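Probable endonuclease 4 (Thermotoga maritima, PDB 4HNO) probably cleaves phosphodiester bonds at apurinic or apyrimidinic sites in damaged DNA, as a metal-dependent endonuclease of base excision repair. Local coordinates at residues K15-D23 with K54-I64; K230-S238 with E263-D274. One frame throughout, in Å; residues are numbered along the deposited sequence.

Contacts 1 and 2 follow one another along the chain, with centres about 23 Å apart, and both belong to the Xylose isomerase-like TIM barrel. Contact 2 reaches into the active site: residues 230-238 bring Asp231 and His233 to one metal ion, and residues 263-274 bring Glu263 to another. Contact 1 joins two outer helices outside the active-site metal cluster; the side chain of Phe17 is about 11 Å from that of His72, a zinc ligand. The two contacts meet directly, with Asp23 CB 3.8 Å from Asn268 ND2, a packing contact between helix 20-26 and the first residue of helix 268-284.

Contact 1: K15-D23 with K54-I64; sequences KGFDRVPQD and KFKREMKKHGI
Pro21 lays its ring against helix 49-61, CB 3.6 Å from Glu58 O and CG 3.8 Å from Met59 SD, with the Met59 chain crossing it at about a right angle. Beyond the helix end, closed by a Schellman motif at Gly63, Ile64 CG1 packs on Pro21 CB, and His62 CD2 lies close to the same atom. Asp18 is the second large contributor. With CG between its backbone N and carbonyl carbon (chi1 58°), the carboxylate is set across the methylenes of the extended Lys54 chain; OD2 comes 3.5 Å from Lys54 CE, whereas the salt bridge to Lys54 NZ is long. A sulfate, probably from the crystallisation liquor, is a second partner of that ammonium group. The Phe55 ring receives Phe17 O at its edge, 3.4 Å from CD1. On His62, Gln22 CA makes a CH-pi contact over one face, while Lys61 CG covers the opposite face. One water donates to Asp18 O and Glu58 OE1 and accepts from Gln22 N. In this TIM barrel, the contact joins helices 20-26 and 49-61 outside the parallel strands: Phe17 and Phe55 touch Leu104 of helix 84-104, and Val20 and Met59 rest on Phe32 of strand 31-34.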
loop_
_atom_site.group_PDB
_atom_site.type_symbol
_atom_site.label_atom_id
_atom_site.label_comp_id
_atom_site.label_asym_id
_atom_site.label_seq_id
_atom_site.Cartn_x
_atom_site.Cartn_y
_atom_site.Cartn_z
ATOM N N LYS A 15 -18.284 0.985 9.874
ATOM C CA LYS A 15 -19.325 1.939 10.239
ATOM C C LYS A 15 -19.683 2.876 9.088
ATOM O O LYS A 15 -20.474 3.802 9.263
ATOM C CB LYS A 15 -18.908 2.746 11.468
ATOM C CG LYS A 15 -18.797 1.921 12.730
ATOM C CD LYS A 15 -18.738 2.821 13.952
ATOM C CE LYS A 15 -18.350 2.053 15.206
ATOM N NZ LYS A 15 -17.623 2.924 16.176
ATOM N N GLY A 16 -19.116 2.608 7.916
ATOM C CA GLY A 16 -19.373 3.398 6.726
ATOM C C GLY A 16 -18.126 4.104 6.221
ATOM O O GLY A 16 -17.289 4.564 7.008
ATOM N N PHE A 17 -18.017 4.208 4.902
ATOM C CA PHE A 17 -16.902 4.911 4.315
ATOM C C PHE A 17 -16.873 6.363 4.788
ATOM O O PHE A 17 -15.810 6.943 4.978
ATOM C CB PHE A 17 -16.977 4.902 2.784
ATOM C CG PHE A 17 -16.769 3.554 2.157
ATOM C CD1 PHE A 17 -17.786 2.923 1.498
ATOM C CD2 PHE A 17 -15.545 2.925 2.215
ATOM C CE1 PHE A 17 -17.603 1.695 0.903
ATOM C CE2 PHE A 17 -15.356 1.672 1.617
ATOM C CZ PHE A 17 -16.394 1.072 0.954
ATOM N N ASP A 18 -18.050 6.964 4.946
ATOM C CA ASP A 18 -18.137 8.375 5.262
ATOM C C ASP A 18 -17.591 8.734 6.641
ATOM O O ASP A 18 -17.343 9.910 6.866
ATOM C CB ASP A 18 -19.566 8.865 5.137
ATOM C CG ASP A 18 -20.484 8.113 6.030
ATOM O OD1 ASP A 18 -20.934 7.038 5.603
ATOM O OD2 ASP A 18 -20.693 8.551 7.169
ATOM N N ARG A 19 -17.358 7.761 7.523
ATOM C CA ARG A 19 -16.753 8.033 8.819
ATOM C C ARG A 19 -15.240 8.217 8.733
ATOM O O ARG A 19 -14.622 8.760 9.650
ATOM C CB ARG A 19 -17.109 6.910 9.796
ATOM C CG ARG A 19 -18.611 6.699 9.987
ATOM C CD ARG A 19 -19.251 7.853 10.743
ATOM N NE ARG A 19 -20.676 7.630 10.984
ATOM C CZ ARG A 19 -21.165 6.950 12.016
ATOM N NH1 ARG A 19 -20.349 6.416 12.915
ATOM N NH2 ARG A 19 -22.476 6.801 12.149
ATOM N N VAL A 20 -14.642 7.751 7.639
ATOM C CA VAL A 20 -13.199 7.677 7.531
ATOM C C VAL A 20 -12.506 9.044 7.575
ATOM O O VAL A 20 -11.506 9.182 8.266
ATOM C CB VAL A 20 -12.782 6.806 6.326
ATOM C CG1 VAL A 20 -11.268 6.864 6.129
ATOM C CG2 VAL A 20 -13.242 5.370 6.547
ATOM N N PRO A 21 -13.038 10.075 6.897
ATOM C CA PRO A 21 -12.346 11.366 6.979
ATOM C C PRO A 21 -12.276 11.925 8.407
ATOM O O PRO A 21 -11.211 12.357 8.845
ATOM C CB PRO A 21 -13.149 12.249 6.012
ATOM C CG PRO A 21 -13.656 11.247 4.989
ATOM C CD PRO A 21 -14.050 10.067 5.828
ATOM N N GLN A 22 -13.390 11.907 9.130
ATOM C CA GLN A 22 -13.373 12.376 10.517
ATOM C C GLN A 22 -12.474 11.506 11.392
ATOM O O GLN A 22 -11.749 12.006 12.243
ATOM C CB GLN A 22 -14.785 12.385 11.098
ATOM C CG GLN A 22 -14.850 12.794 12.560
ATOM C CD GLN A 22 -14.618 14.272 12.762
ATOM O OE1 GLN A 22 -15.525 15.068 12.573
ATOM N NE2 GLN A 22 -13.401 14.646 13.126
ATOM N N ASP A 23 -12.543 10.193 11.202
ATOM C CA ASP A 23 -11.717 9.301 12.002
ATOM C C ASP A 23 -10.228 9.581 11.745
ATOM O O ASP A 23 -9.417 9.539 12.671
ATOM C CB ASP A 23 -12.018 7.839 11.685
ATOM C CG ASP A 23 -13.394 7.379 12.124
ATOM O OD1 ASP A 23 -14.039 8.050 12.944
ATOM O OD2 ASP A 23 -13.829 6.310 11.639
ATOM N N LYS A 54 -22.024 10.755 0.536
ATOM C CA LYS A 54 -21.699 11.151 1.900
ATOM C C LYS A 54 -20.180 11.094 2.123
ATOM O O LYS A 54 -19.614 11.936 2.799
ATOM C CB LYS A 54 -22.444 10.284 2.909
ATOM C CG LYS A 54 -22.398 10.861 4.295
ATOM C CD LYS A 54 -23.406 10.206 5.220
ATOM C CE LYS A 54 -23.300 10.768 6.632
ATOM N NZ LYS A 54 -24.233 10.093 7.574
ATOM N N PHE A 55 -19.545 10.059 1.581
ATOM C CA PHE A 55 -18.091 9.960 1.661
ATOM C C PHE A 55 -17.419 11.176 1.030
ATOM O O PHE A 55 -16.540 11.790 1.631
ATOM C CB PHE A 55 -17.629 8.661 1.001
ATOM C CG PHE A 55 -16.137 8.554 0.866
ATOM C CD1 PHE A 55 -15.337 8.356 1.977
ATOM C CD2 PHE A 55 -15.537 8.665 -0.362
ATOM C CE1 PHE A 55 -13.969 8.260 1.853
ATOM C CE2 PHE A 55 -14.172 8.576 -0.490
ATOM C CZ PHE A 55 -13.394 8.379 0.606
ATOM N N LYS A 56 -17.846 11.530 -0.177
ATOM C CA LYS A 56 -17.266 12.684 -0.843
ATOM C C LYS A 56 -17.529 13.967 -0.051
ATOM O O LYS A 56 -16.668 14.849 0.015
ATOM C CB LYS A 56 -17.810 12.828 -2.255
ATOM C CG LYS A 56 -17.329 11.719 -3.173
ATOM C CD LYS A 56 -18.054 11.737 -4.484
ATOM C CE LYS A 56 -17.541 10.628 -5.388
ATOM N NZ LYS A 56 -18.306 10.615 -6.627
ATOM N N ARG A 57 -18.707 14.085 0.542
ATOM C CA ARG A 57 -19.047 15.263 1.325
ATOM C C ARG A 57 -18.098 15.400 2.516
ATOM O O ARG A 57 -17.601 16.476 2.808
ATOM C CB ARG A 57 -20.493 15.168 1.779
ATOM C CG ARG A 57 -20.987 16.446 2.390
ATOM C CD ARG A 57 -22.438 16.434 2.637
ATOM N NE ARG A 57 -22.873 15.460 3.630
ATOM C CZ ARG A 57 -23.749 14.481 3.406
ATOM N NH1 ARG A 57 -24.239 14.263 2.190
ATOM N NH2 ARG A 57 -24.108 13.679 4.399
ATOM N N GLU A 58 -17.863 14.292 3.204
ATOM C CA GLU A 58 -16.978 14.287 4.354
ATOM C C GLU A 58 -15.522 14.537 3.973
ATOM O O GLU A 58 -14.788 15.180 4.702
ATOM C CB GLU A 58 -17.160 12.994 5.125
ATOM C CG GLU A 58 -18.487 12.918 5.855
ATOM C CD GLU A 58 -18.563 13.847 7.057
ATOM O OE1 GLU A 58 -17.569 13.961 7.797
ATOM O OE2 GLU A 58 -19.617 14.471 7.262
ATOM N N MET A 59 -15.101 14.010 2.818
ATOM C CA MET A 59 -13.779 14.313 2.301
ATOM C C MET A 59 -13.611 15.813 2.116
ATOM O O MET A 59 -12.565 16.389 2.441
ATOM C CB MET A 59 -13.538 13.594 0.975
ATOM C CG MET A 59 -13.320 12.108 1.116
ATOM S SD MET A 59 -11.697 11.681 1.784
ATOM C CE MET A 59 -10.660 12.018 0.371
ATOM N N LYS A 60 -14.635 16.450 1.574
ATOM C CA LYS A 60 -14.584 17.884 1.349
ATOM C C LYS A 60 -14.575 18.631 2.687
ATOM O O LYS A 60 -13.756 19.523 2.905
ATOM C CB LYS A 60 -15.764 18.334 0.485
ATOM C CG LYS A 60 -15.675 19.783 0.070
ATOM C CD LYS A 60 -16.910 20.208 -0.702
ATOM C CE LYS A 60 -16.901 21.668 -1.108
ATOM N NZ LYS A 60 -15.874 21.970 -2.113
ATOM N N LYS A 61 -15.474 18.248 3.587
ATOM C CA LYS A 61 -15.580 18.913 4.877
ATOM C C LYS A 61 -14.247 18.916 5.605
ATOM O O LYS A 61 -13.845 19.922 6.183
ATOM C CB LYS A 61 -16.629 18.212 5.739
ATOM C CG LYS A 61 -16.715 18.738 7.144
ATOM C CD LYS A 61 -17.743 18.011 7.984
ATOM C CE LYS A 61 -17.741 18.505 9.417
ATOM N NZ LYS A 61 -18.693 17.729 10.256
ATOM N N HIS A 62 -13.564 17.776 5.590
ATOM C CA HIS A 62 -12.329 17.613 6.342
ATOM C C HIS A 62 -11.093 17.957 5.542
ATOM O O HIS A 62 -9.983 17.842 6.051
ATOM C CB HIS A 62 -12.269 16.218 6.938
ATOM C CG HIS A 62 -13.234 16.066 8.060
ATOM N ND1 HIS A 62 -13.040 16.679 9.280
ATOM C CD2 HIS A 62 -14.440 15.459 8.125
ATOM C CE1 HIS A 62 -14.071 16.419 10.063
ATOM N NE2 HIS A 62 -14.937 15.686 9.386
ATOM N N GLY A 63 -11.269 18.402 4.306
ATOM C CA GLY A 63 -10.165 18.902 3.523
ATOM C C GLY A 63 -9.125 17.856 3.181
ATOM O O GLY A 63 -7.962 18.190 3.016
ATOM N N ILE A 64 -9.536 16.598 3.056
ATOM C CA ILE A 64 -8.569 15.551 2.756
ATOM C C ILE A 64 -8.136 15.624 1.298
ATOM O O ILE A 64 -8.961 15.637 0.405
ATOM C CB ILE A 64 -9.155 14.160 3.016
ATOM C CG1 ILE A 64 -9.742 14.055 4.418
ATOM C CG2 ILE A 64 -8.105 13.088 2.778
ATOM C CD1 ILE A 64 -8.762 14.241 5.506
HETATM O O HOH W 1 -16.114 11.748 8.326
HETATM O O HOH W 2 -17.579 15.153 10.155
HETATM O O HOH W 3 -16.980 17.296 12.743
#

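Contact 2: K230-S238 with E263-D274; sequences KDRHERIGS and ETPGGNEEHAED. With MN (manganese (II) ion), chain C; MN (manganese (II) ion), chain E.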
loop_
_atom_site.group_PDB
_atom_site.type_symbol
_atom_site.label_atom_id
_atom_site.label_comp_id
_atom_site.label_asym_id
_atom_site.label_seq_id
_atom_site.Cartn_x
_atom_site.Cartn_y
_atom_site.Cartn_z
ATOM N N LYS A 230 9.386 -12.654 7.498
ATOM C CA LYS A 230 8.315 -13.116 8.391
ATOM C C LYS A 230 6.966 -12.424 8.215
ATOM O O LYS A 230 5.938 -12.992 8.578
ATOM C CB LYS A 230 8.737 -12.952 9.852
ATOM C CG LYS A 230 9.832 -13.913 10.280
ATOM C CD LYS A 230 9.350 -15.351 10.361
ATOM C CE LYS A 230 10.471 -16.297 10.767
ATOM N NZ LYS A 230 9.947 -17.660 11.026
ATOM N N ASP A 231 6.960 -11.196 7.713
ATOM C CA ASP A 231 5.739 -10.389 7.565
ATOM C C ASP A 231 4.895 -10.344 8.833
ATOM O O ASP A 231 3.735 -10.706 8.857
ATOM C CB ASP A 231 4.903 -10.839 6.392
ATOM C CG ASP A 231 3.883 -9.792 5.974
ATOM O OD1 ASP A 231 3.124 -10.041 5.029
ATOM O OD2 ASP A 231 3.867 -8.680 6.559
ATOM N N ARG A 232 5.509 -9.818 9.882
ATOM C CA ARG A 232 4.809 -9.497 11.116
ATOM C C ARG A 232 5.113 -8.046 11.480
ATOM O O ARG A 232 6.224 -7.694 11.932
ATOM C CB ARG A 232 5.203 -10.460 12.247
ATOM C CG ARG A 232 4.756 -11.905 12.014
ATOM C CD ARG A 232 3.237 -12.024 11.935
ATOM N NE ARG A 232 2.782 -13.412 11.847
ATOM C CZ ARG A 232 2.602 -14.079 10.709
ATOM N NH1 ARG A 232 2.843 -13.494 9.539
ATOM N NH2 ARG A 232 2.181 -15.338 10.738
ATOM N N HIS A 233 4.110 -7.194 11.254
ATOM C CA HIS A 233 4.275 -5.782 11.477
ATOM C C HIS A 233 4.342 -5.482 12.973
ATOM O O HIS A 233 3.774 -6.195 13.803
ATOM C CB HIS A 233 3.095 -4.992 10.899
ATOM C CG HIS A 233 2.806 -5.238 9.450
ATOM N ND1 HIS A 233 1.812 -4.542 8.803
ATOM C CD2 HIS A 233 3.294 -6.111 8.535
ATOM C CE1 HIS A 233 1.720 -4.974 7.548
ATOM N NE2 HIS A 233 2.604 -5.936 7.363
ATOM N N GLU A 234 4.993 -4.377 13.300
ATOM C CA GLU A 234 5.138 -3.931 14.673
ATOM C C GLU A 234 4.884 -2.421 14.724
ATOM O O GLU A 234 5.086 -1.689 13.750
ATOM C CB GLU A 234 6.543 -4.302 15.200
ATOM C CG GLU A 234 6.854 -3.901 16.646
ATOM C CD GLU A 234 5.881 -4.494 17.636
ATOM O OE1 GLU A 234 6.267 -5.467 18.307
ATOM O OE2 GLU A 234 4.734 -3.988 17.740
ATOM N N ARG A 235 4.447 -1.987 15.901
ATOM C CA ARG A 235 4.237 -0.581 16.205
ATOM C C ARG A 235 5.510 0.230 15.997
ATOM O O ARG A 235 6.610 -0.241 16.271
ATOM C CB ARG A 235 3.762 -0.451 17.657
ATOM C CG ARG A 235 2.501 -1.288 17.872
ATOM C CD ARG A 235 1.664 -0.912 19.032
ATOM N NE ARG A 235 1.311 0.490 18.995
ATOM C CZ ARG A 235 0.770 1.104 20.027
ATOM N NH1 ARG A 235 0.506 0.426 21.137
ATOM N NH2 ARG A 235 0.501 2.383 19.950
ATOM N N ILE A 236 5.352 1.458 15.523
ATOM C CA ILE A 236 6.499 2.301 15.205
ATOM C C ILE A 236 7.372 2.481 16.431
ATOM O O ILE A 236 6.916 2.947 17.482
ATOM C CB ILE A 236 6.043 3.689 14.706
ATOM C CG1 ILE A 236 5.143 3.573 13.459
ATOM C CG2 ILE A 236 7.253 4.579 14.443
ATOM C CD1 ILE A 236 5.764 2.839 12.326
ATOM N N GLY A 237 8.645 2.124 16.287
ATOM C CA GLY A 237 9.605 2.283 17.363
ATOM C C GLY A 237 9.733 1.081 18.274
ATOM O O GLY A 237 10.625 1.043 19.107
ATOM N N SER A 238 8.855 0.099 18.117
ATOM C CA SER A 238 8.859 -1.065 18.983
ATOM C C SER A 238 9.508 -2.285 18.366
ATOM O O SER A 238 9.577 -3.326 19.014
ATOM C CB SER A 238 7.447 -1.404 19.428
ATOM O OG SER A 238 6.985 -0.396 20.293
ATOM N N GLU A 263 0.201 0.479 8.974
ATOM C CA GLU A 263 -0.521 -0.799 9.014
ATOM C C GLU A 263 -0.042 -1.579 10.233
ATOM O O GLU A 263 0.094 -2.799 10.226
ATOM C CB GLU A 263 -0.333 -1.621 7.754
ATOM C CG GLU A 263 -0.613 -0.894 6.462
ATOM C CD GLU A 263 -0.304 -1.766 5.282
ATOM O OE1 GLU A 263 0.878 -2.219 5.208
ATOM O OE2 GLU A 263 -1.197 -2.023 4.452
ATOM N N THR A 264 0.221 -0.850 11.300
ATOM C CA THR A 264 0.809 -1.419 12.493
ATOM C C THR A 264 -0.309 -2.056 13.331
ATOM O O THR A 264 -1.495 -1.792 13.109
ATOM C CB THR A 264 1.546 -0.342 13.266
ATOM O OG1 THR A 264 0.641 0.742 13.457
ATOM C CG2 THR A 264 2.763 0.159 12.520
ATOM N N PRO A 265 0.056 -2.935 14.267
ATOM C CA PRO A 265 -0.972 -3.615 15.057
ATOM C C PRO A 265 -1.878 -2.641 15.793
ATOM O O PRO A 265 -1.452 -1.584 16.267
ATOM C CB PRO A 265 -0.157 -4.426 16.061
ATOM C CG PRO A 265 1.129 -4.692 15.355
ATOM C CD PRO A 265 1.404 -3.460 14.545
ATOM N N GLY A 266 -3.149 -3.009 15.892
ATOM C CA GLY A 266 -4.104 -2.217 16.646
ATOM C C GLY A 266 -5.128 -1.516 15.776
ATOM O O GLY A 266 -5.240 -1.782 14.576
ATOM N N GLY A 267 -5.889 -0.625 16.399
ATOM C CA GLY A 267 -6.912 0.134 15.707
ATOM C C GLY A 267 -6.639 1.625 15.757
ATOM O O GLY A 267 -5.499 2.056 15.916
ATOM N N ASN A 268 -7.695 2.424 15.632
ATOM C CA ASN A 268 -7.543 3.876 15.574
ATOM C C ASN A 268 -6.730 4.439 16.753
ATOM O O ASN A 268 -5.890 5.316 16.575
ATOM C CB ASN A 268 -8.916 4.556 15.481
ATOM C CG ASN A 268 -9.537 4.473 14.081
ATOM O OD1 ASN A 268 -8.957 3.916 13.147
ATOM N ND2 ASN A 268 -10.720 5.041 13.939
ATOM N N GLU A 269 -6.961 3.944 17.959
ATOM C CA GLU A 269 -6.275 4.505 19.121
ATOM C C GLU A 269 -4.770 4.214 19.105
ATOM O O GLU A 269 -3.960 5.095 19.411
ATOM C CB GLU A 269 -6.895 4.009 20.429
ATOM C CG GLU A 269 -8.328 4.482 20.646
ATOM C CD GLU A 269 -9.330 3.697 19.824
ATOM O OE1 GLU A 269 -10.363 4.277 19.426
ATOM O OE2 GLU A 269 -9.089 2.496 19.579
ATOM N N GLU A 270 -4.390 2.994 18.744
ATOM C CA GLU A 270 -2.980 2.651 18.628
ATOM C C GLU A 270 -2.345 3.429 17.483
ATOM O O GLU A 270 -1.187 3.847 17.557
ATOM C CB GLU A 270 -2.806 1.149 18.406
ATOM C CG GLU A 270 -3.053 0.300 19.653
ATOM C CD GLU A 270 -4.519 0.226 20.036
ATOM O OE1 GLU A 270 -4.811 0.007 21.231
ATOM O OE2 GLU A 270 -5.383 0.372 19.146
ATOM N N HIS A 271 -3.100 3.613 16.407
ATOM C CA HIS A 271 -2.583 4.364 15.283
ATOM C C HIS A 271 -2.389 5.832 15.631
ATOM O O HIS A 271 -1.412 6.427 15.192
ATOM C CB HIS A 271 -3.438 4.143 14.039
ATOM C CG HIS A 271 -3.338 2.745 13.535
ATOM N ND1 HIS A 271 -4.358 2.097 12.874
ATOM C CD2 HIS A 271 -2.330 1.847 13.635
ATOM C CE1 HIS A 271 -3.977 0.869 12.574
ATOM N NE2 HIS A 271 -2.753 0.691 13.032
ATOM N N ALA A 272 -3.278 6.405 16.440
ATOM C CA ALA A 272 -3.069 7.756 16.919
ATOM C C ALA A 272 -1.755 7.837 17.715
ATOM O O ALA A 272 -0.995 8.806 17.582
ATOM C CB ALA A 272 -4.259 8.201 17.785
ATOM N N GLU A 273 -1.499 6.831 18.541
ATOM C CA GLU A 273 -0.262 6.801 19.299
ATOM C C GLU A 273 0.944 6.696 18.370
ATOM O O GLU A 273 1.972 7.334 18.619
ATOM C CB GLU A 273 -0.274 5.640 20.297
ATOM C CG GLU A 273 -1.205 5.838 21.475
ATOM C CD GLU A 273 -1.275 4.616 22.376
ATOM O OE1 GLU A 273 -0.586 3.609 22.095
ATOM O OE2 GLU A 273 -2.027 4.663 23.372
ATOM N N ASP A 274 0.833 5.884 17.321
ATOM C CA ASP A 274 1.938 5.733 16.389
ATOM C C ASP A 274 2.207 7.036 15.637
ATOM O O ASP A 274 3.365 7.356 15.373
ATOM C CB ASP A 274 1.718 4.557 15.423
ATOM C CG ASP A 274 2.105 3.186 16.048
ATOM O OD1 ASP A 274 2.184 3.121 17.306
ATOM O OD2 ASP A 274 2.298 2.191 15.285
HETATM MN MN MN C . 2.460 -7.412 5.824
HETATM MN MN MN E . 1.621 -3.089 3.433
HETATM O O HOH W 4 -1.088 0.796 23.121
HETATM O O HOH W 5 4.352 3.628 18.616
HETATM O O HOH W 6 0.099 -4.301 3.288
#
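The Arg235 guanidinium has Glu270 CG over one face, 3.8 Å above the plane, and two carboxylates at its edge. NH2 points straight at Glu273 OE1 (2.7 Å, N-H...O angle 178°), the two groups nearly coplanar. NE and NH2 grip Asp274 OD1 side-on, both from the same face of that carboxylate and each less straight; a bend at chi3 (54°) turns the arginine's end toward helix 268-284. Water 4 bridges Arg235 NH1 and Glu273 OE1. The other oxygen, Asp274 OD2, takes Ile236 N (3.1 Å) and Thr264 OG1 on opposite faces of its plane. Four protein bonds, with a water that also donates to OD1, hold the rotation of this buried carboxylate, and the positive arginine probably stabilises its charge.

The His233 ring meets Glu263 O at its edge: ND1 donates over 2.8 Å, lying above the carbonyl plane. This is the second-shell pattern of metal sites, a backbone carbonyl orienting a histidine whose NE2 binds manganese (2.1 Å). In this TIM barrel, Glu263 directly follows strand 260-262, and its own OE1 binds the other manganese at 2.1 Å beside Glu147, Asp181 and His218; OE2 accepts from Gln33. Asp231 OD2 joins His233 on the first manganese, with His184. Zinc is also modelled at both sites, with the same protein ligands. Pro265 CG touches His233 O at 3.4 Å and Thr264 CG2 packs against Ile236 CD1.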